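Local coordinates for glycosylation Associate Protein 2 (Streptococcus agalactiae serotype V, PDB 6OYC) that probably acts with its Gap1 and Gap3 partners in the glycosylation and accessory Sec secretion of a serine-rich surface glycoprotein, at residues P33-L47 with E67-F80. Sequence-based numbering, arbitrary orientation.
Sequences PDQISDFVTTENNYL and EQTYGPELSSLSSF
Ile36, Phe39 and Val40, on one side of the crossover helix 36-52 of the N-terminal parallel sheet, pack against Leu77 and Phe80 of the loop that follows strand 62-65. Ile36 turns both its branches to the loop. Its CG2 lies 3.5 Å from Ser76 OG and also meets Glu73 O and Leu77 CD2. CD1 reaches the backbone of Leu74. CG2 of Val40 comes from the next turn of the helix to 3.4 Å from Ser76 OG, so both methyls pack on this hydroxyl. It sits between the backbone N and the carbonyl carbon of its own residue (chi1 67°), directed back at Glu73. Ser76 OG donates a 2.7 Å hydrogen bond to Glu73 O, in the carbonyl plane. Ser76 N bonds to the same oxygen, so two donors grip it.

Helix 36-52 is the crossover of a beta-alpha-beta unit that links parallel strands 26-31 and 62-65 across strand 6-11. The loop, which leads on to strand 86-89, packs on it, and Ile36 and Leu77 both touch Val11 of strand 6-11. Leu77 CD2 also lies 3.7 Å from Phe39 CD2.

Phe39 and Phe80 form a T-shaped pair, the edge of Phe39 toward the face of Phe80, with centroids 5.5 Å apart and planes at 76°. Ser79 OG lies over the centre of the opposite face of Phe80. At the ring's edge stand Leu47 CD1 and Asn44 OD1, the latter 3.4 Å from Phe80 CE1. Glu43 has CG anti to the backbone N (chi1 -172°), which places Glu43 CG 3.4 Å from Phe80 CE1. Its chain then bends, and the carboxylate forms a salt bridge with Arg58. At the other end of the contact, Pro33 CB packs 4.1 Å from Tyr70 CD2, while Tyr70 OH hydrogen-bonds to Val11 O and accepts from Glu67 N.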
loop_
_atom_site.group_PDB
_atom_site.type_symbol
_atom_site.label_atom_id
_atom_site.label_comp_id
_atom_site.label_asym_id
_atom_site.label_seq_id
_atom_site.Cartn_x
_atom_site.Cartn_y
_atom_site.Cartn_z
ATOM N N PRO B 33 -22.482 -26.998 8.476
ATOM C CA PRO B 33 -21.752 -27.389 7.262
ATOM C C PRO B 33 -22.591 -28.183 6.278
ATOM O O PRO B 33 -22.359 -28.095 5.067
ATOM C CB PRO B 33 -20.587 -28.220 7.820
ATOM C CG PRO B 33 -20.385 -27.701 9.198
ATOM C CD PRO B 33 -21.765 -27.392 9.702
ATOM N N ASP B 34 -23.576 -28.944 6.753
ATOM C CA ASP B 34 -24.488 -29.667 5.871
ATOM C C ASP B 34 -25.556 -28.776 5.251
ATOM O O ASP B 34 -26.410 -29.288 4.520
ATOM C CB ASP B 34 -25.172 -30.783 6.649
ATOM C CG ASP B 34 -25.764 -30.274 7.948
ATOM O OD1 ASP B 34 -26.861 -29.668 7.907
ATOM O OD2 ASP B 34 -25.097 -30.422 9.003
ATOM N N GLN B 35 -25.559 -27.471 5.527
ATOM C CA GLN B 35 -26.583 -26.576 5.001
ATOM C C GLN B 35 -26.082 -25.734 3.846
ATOM O O GLN B 35 -26.810 -24.855 3.380
ATOM C CB GLN B 35 -27.105 -25.650 6.099
ATOM C CG GLN B 35 -27.861 -26.324 7.200
ATOM C CD GLN B 35 -28.391 -25.314 8.192
ATOM O OE1 GLN B 35 -27.643 -24.770 9.010
ATOM N NE2 GLN B 35 -29.682 -25.034 8.107
ATOM N N ILE B 36 -24.859 -25.979 3.381
ATOM C CA ILE B 36 -24.257 -25.117 2.368
ATOM C C ILE B 36 -25.106 -25.080 1.105
ATOM O O ILE B 36 -25.280 -24.015 0.485
ATOM C CB ILE B 36 -22.825 -25.586 2.074
ATOM C CG1 ILE B 36 -21.952 -25.300 3.286
ATOM C CG2 ILE B 36 -22.280 -24.875 0.840
ATOM C CD1 ILE B 36 -20.504 -25.699 3.087
ATOM N N SER B 37 -25.659 -26.237 0.710
ATOM C CA SER B 37 -26.405 -26.325 -0.540
ATOM C C SER B 37 -27.663 -25.462 -0.489
ATOM O O SER B 37 -27.968 -24.733 -1.443
ATOM C CB SER B 37 -26.766 -27.788 -0.842
ATOM O OG SER B 37 -27.708 -27.850 -1.905
ATOM N N ASP B 38 -28.411 -25.539 0.613
ATOM C CA ASP B 38 -29.531 -24.617 0.801
ATOM C C ASP B 38 -29.084 -23.169 0.652
ATOM O O ASP B 38 -29.752 -22.372 -0.020
ATOM C CB ASP B 38 -30.184 -24.830 2.163
ATOM C CG ASP B 38 -30.870 -26.172 2.268
ATOM O OD1 ASP B 38 -31.220 -26.726 1.205
ATOM O OD2 ASP B 38 -31.055 -26.680 3.400
ATOM N N PHE B 39 -27.932 -22.816 1.230
ATOM C CA PHE B 39 -27.464 -21.441 1.103
ATOM C C PHE B 39 -27.242 -21.068 -0.361
ATOM O O PHE B 39 -27.645 -19.985 -0.800
ATOM C CB PHE B 39 -26.187 -21.218 1.920
ATOM C CG PHE B 39 -25.599 -19.853 1.724
ATOM C CD1 PHE B 39 -26.078 -18.767 2.447
ATOM C CD2 PHE B 39 -24.623 -19.640 0.768
ATOM C CE1 PHE B 39 -25.556 -17.499 2.251
ATOM C CE2 PHE B 39 -24.096 -18.361 0.560
ATOM C CZ PHE B 39 -24.565 -17.294 1.296
ATOM N N VAL B 40 -26.588 -21.943 -1.135
ATOM C CA VAL B 40 -26.339 -21.636 -2.551
ATOM C C VAL B 40 -27.641 -21.287 -3.279
ATOM O O VAL B 40 -27.708 -20.309 -4.039
ATOM C CB VAL B 40 -25.629 -22.813 -3.242
ATOM C CG1 VAL B 40 -25.425 -22.499 -4.711
ATOM C CG2 VAL B 40 -24.305 -23.123 -2.556
ATOM N N THR B 41 -28.694 -22.076 -3.049
ATOM C CA THR B 41 -29.987 -21.798 -3.668
ATOM C C THR B 41 -30.567 -20.478 -3.168
ATOM O O THR B 41 -30.917 -19.602 -3.968
ATOM C CB THR B 41 -30.949 -22.956 -3.382
ATOM O OG1 THR B 41 -30.484 -24.140 -4.047
ATOM C CG2 THR B 41 -32.382 -22.610 -3.821
ATOM N N THR B 42 -30.677 -20.314 -1.845
ATOM C CA THR B 42 -31.237 -19.081 -1.286
ATOM C C THR B 42 -30.458 -17.848 -1.721
ATOM O O THR B 42 -31.051 -16.832 -2.104
ATOM C CB THR B 42 -31.271 -19.153 0.233
ATOM O OG1 THR B 42 -32.124 -20.232 0.625
ATOM C CG2 THR B 42 -31.849 -17.876 0.786
ATOM N N GLU B 43 -29.133 -17.910 -1.679
ATOM C CA GLU B 43 -28.356 -16.734 -2.045
ATOM C C GLU B 43 -28.494 -16.424 -3.528
ATOM O O GLU B 43 -28.654 -15.261 -3.916
ATOM C CB GLU B 43 -26.894 -16.932 -1.655
ATOM C CG GLU B 43 -26.035 -15.699 -1.817
ATOM C CD GLU B 43 -26.446 -14.518 -0.908
ATOM O OE1 GLU B 43 -27.224 -14.700 0.053
ATOM O OE2 GLU B 43 -25.961 -13.400 -1.160
ATOM N N ASN B 44 -28.436 -17.447 -4.377
ATOM C CA ASN B 44 -28.601 -17.208 -5.806
ATOM C C ASN B 44 -30.016 -16.722 -6.131
ATOM O O ASN B 44 -30.197 -15.852 -6.985
ATOM C CB ASN B 44 -28.253 -18.478 -6.595
ATOM C CG ASN B 44 -26.745 -18.631 -6.833
ATOM O OD1 ASN B 44 -25.990 -17.662 -6.767
ATOM N ND2 ASN B 44 -26.311 -19.850 -7.099
ATOM N N ASN B 45 -31.035 -17.264 -5.468
ATOM C CA ASN B 45 -32.364 -16.688 -5.620
ATOM C C ASN B 45 -32.332 -15.204 -5.273
ATOM O O ASN B 45 -32.752 -14.357 -6.074
ATOM C CB ASN B 45 -33.374 -17.433 -4.745
ATOM C CG ASN B 45 -33.841 -18.730 -5.376
ATOM O OD1 ASN B 45 -33.575 -18.989 -6.554
ATOM N ND2 ASN B 45 -34.531 -19.564 -4.593
ATOM N N TYR B 46 -31.777 -14.870 -4.099
ATOM C CA TYR B 46 -31.690 -13.470 -3.693
ATOM C C TYR B 46 -30.940 -12.633 -4.725
ATOM O O TYR B 46 -31.376 -11.530 -5.070
ATOM C CB TYR B 46 -31.030 -13.358 -2.314
ATOM C CG TYR B 46 -30.764 -11.935 -1.888
ATOM C CD1 TYR B 46 -31.817 -11.038 -1.653
ATOM C CD2 TYR B 46 -29.468 -11.475 -1.735
ATOM C CE1 TYR B 46 -31.569 -9.726 -1.274
ATOM C CE2 TYR B 46 -29.210 -10.159 -1.346
ATOM C CZ TYR B 46 -30.258 -9.291 -1.118
ATOM O OH TYR B 46 -29.985 -7.994 -0.740
ATOM N N LEU B 47 -29.822 -13.141 -5.246
ATOM C CA LEU B 47 -29.074 -12.370 -6.240
ATOM C C LEU B 47 -29.877 -12.189 -7.524
ATOM O O LEU B 47 -29.889 -11.095 -8.106
ATOM C CB LEU B 47 -27.745 -13.045 -6.558
ATOM C CG LEU B 47 -26.673 -13.049 -5.466
ATOM C CD1 LEU B 47 -25.518 -13.948 -5.902
ATOM C CD2 LEU B 47 -26.176 -11.628 -5.108
ATOM N N GLU B 67 -14.538 -24.879 11.393
ATOM C CA GLU B 67 -14.199 -26.297 11.502
ATOM C C GLU B 67 -12.900 -26.611 10.769
ATOM O O GLU B 67 -12.459 -25.875 9.879
ATOM C CB GLU B 67 -15.312 -27.191 10.938
ATOM C CG GLU B 67 -16.701 -26.820 11.387
ATOM C CD GLU B 67 -16.823 -26.820 12.898
ATOM O OE1 GLU B 67 -16.408 -27.819 13.530
ATOM O OE2 GLU B 67 -17.326 -25.815 13.453
ATOM N N GLN B 68 -12.283 -27.734 11.143
ATOM C CA GLN B 68 -11.026 -28.095 10.497
ATOM C C GLN B 68 -11.243 -28.534 9.056
ATOM O O GLN B 68 -10.493 -28.134 8.154
ATOM C CB GLN B 68 -10.318 -29.194 11.273
ATOM C CG GLN B 68 -9.161 -29.744 10.478
ATOM C CD GLN B 68 -8.071 -30.310 11.342
ATOM O OE1 GLN B 68 -6.924 -29.868 11.276
ATOM N NE2 GLN B 68 -8.415 -31.299 12.155
ATOM N N THR B 69 -12.267 -29.346 8.818
ATOM C CA THR B 69 -12.469 -29.988 7.531
ATOM C C THR B 69 -13.921 -29.854 7.099
ATOM O O THR B 69 -14.835 -30.050 7.905
ATOM C CB THR B 69 -12.075 -31.476 7.620
ATOM O OG1 THR B 69 -10.729 -31.580 8.118
ATOM C CG2 THR B 69 -12.199 -32.155 6.247
ATOM N N TYR B 70 -14.137 -29.520 5.833
ATOM C CA TYR B 70 -15.484 -29.505 5.279
ATOM C C TYR B 70 -15.593 -30.546 4.172
ATOM O O TYR B 70 -14.596 -30.954 3.579
ATOM C CB TYR B 70 -15.857 -28.124 4.726
ATOM C CG TYR B 70 -15.915 -27.071 5.805
ATOM C CD1 TYR B 70 -14.750 -26.578 6.365
ATOM C CD2 TYR B 70 -17.130 -26.590 6.274
ATOM C CE1 TYR B 70 -14.787 -25.636 7.357
ATOM C CE2 TYR B 70 -17.179 -25.647 7.273
ATOM C CZ TYR B 70 -15.998 -25.175 7.809
ATOM O OH TYR B 70 -16.009 -24.242 8.797
ATOM N N GLY B 71 -16.826 -30.965 3.895
ATOM C CA GLY B 71 -17.094 -31.785 2.755
ATOM C C GLY B 71 -16.921 -31.022 1.457
ATOM O O GLY B 71 -16.604 -29.825 1.444
ATOM N N PRO B 72 -17.147 -31.716 0.338
ATOM C CA PRO B 72 -16.897 -31.088 -0.976
ATOM C C PRO B 72 -17.767 -29.873 -1.251
ATOM O O PRO B 72 -17.404 -29.057 -2.100
ATOM C CB PRO B 72 -17.191 -32.219 -1.984
ATOM C CG PRO B 72 -17.357 -33.484 -1.162
ATOM C CD PRO B 72 -17.679 -33.090 0.240
ATOM N N GLU B 73 -18.908 -29.727 -0.577
ATOM C CA GLU B 73 -19.792 -28.595 -0.864
ATOM C C GLU B 73 -19.161 -27.229 -0.569
ATOM O O GLU B 73 -19.565 -26.238 -1.191
ATOM C CB GLU B 73 -21.088 -28.744 -0.084
ATOM C CG GLU B 73 -21.849 -30.015 -0.438
ATOM C CD GLU B 73 -21.479 -31.193 0.455
ATOM O OE1 GLU B 73 -22.238 -32.186 0.448
ATOM O OE2 GLU B 73 -20.433 -31.127 1.156
ATOM N N LEU B 74 -18.165 -27.154 0.325
ATOM C CA LEU B 74 -17.495 -25.882 0.607
ATOM C C LEU B 74 -17.080 -25.166 -0.674
ATOM O O LEU B 74 -17.160 -23.931 -0.762
ATOM C CB LEU B 74 -16.278 -26.110 1.511
ATOM C CG LEU B 74 -15.370 -24.925 1.845
ATOM C CD1 LEU B 74 -16.038 -23.970 2.822
ATOM C CD2 LEU B 74 -14.026 -25.408 2.398
ATOM N N SER B 75 -16.664 -25.925 -1.691
ATOM C CA SER B 75 -16.231 -25.310 -2.942
ATOM C C SER B 75 -17.334 -24.473 -3.583
ATOM O O SER B 75 -17.046 -23.490 -4.281
ATOM C CB SER B 75 -15.776 -26.389 -3.917
ATOM O OG SER B 75 -14.642 -27.061 -3.425
ATOM N N SER B 76 -18.598 -24.846 -3.378
ATOM C CA SER B 76 -19.660 -24.058 -3.986
ATOM C C SER B 76 -19.811 -22.665 -3.366
ATOM O O SER B 76 -20.558 -21.850 -3.916
ATOM C CB SER B 76 -20.988 -24.812 -3.907
ATOM O OG SER B 76 -21.434 -24.940 -2.574
ATOM N N LEU B 77 -19.127 -22.358 -2.256
ATOM C CA LEU B 77 -19.171 -20.994 -1.742
ATOM C C LEU B 77 -18.183 -20.078 -2.447
ATOM O O LEU B 77 -18.164 -18.879 -2.166
ATOM C CB LEU B 77 -18.919 -20.980 -0.233
ATOM C CG LEU B 77 -19.976 -21.768 0.551
ATOM C CD1 LEU B 77 -19.718 -21.709 2.049
ATOM C CD2 LEU B 77 -21.388 -21.276 0.223
ATOM N N SER B 78 -17.400 -20.614 -3.380
ATOM C CA SER B 78 -16.348 -19.839 -4.019
ATOM C C SER B 78 -16.897 -18.664 -4.816
ATOM O O SER B 78 -16.258 -17.609 -4.877
ATOM C CB SER B 78 -15.533 -20.762 -4.921
ATOM O OG SER B 78 -14.661 -20.023 -5.740
ATOM N N SER B 79 -18.079 -18.812 -5.428
ATOM C CA SER B 79 -18.615 -17.724 -6.238
ATOM C C SER B 79 -18.998 -16.508 -5.400
ATOM O O SER B 79 -19.109 -15.406 -5.946
ATOM C CB SER B 79 -19.839 -18.202 -7.036
ATOM O OG SER B 79 -20.980 -18.353 -6.190
ATOM N N PHE B 80 -19.204 -16.677 -4.092
ATOM C CA PHE B 80 -19.776 -15.627 -3.263
ATOM C C PHE B 80 -18.748 -14.795 -2.496
ATOM O O PHE B 80 -19.144 -13.823 -1.857
ATOM C CB PHE B 80 -20.766 -16.235 -2.254
ATOM C CG PHE B 80 -21.869 -17.031 -2.890
ATOM C CD1 PHE B 80 -22.939 -16.387 -3.516
ATOM C CD2 PHE B 80 -21.841 -18.426 -2.869
ATOM C CE1 PHE B 80 -23.958 -17.125 -4.115
ATOM C CE2 PHE B 80 -22.859 -19.167 -3.466
ATOM C CZ PHE B 80 -23.922 -18.515 -4.091
#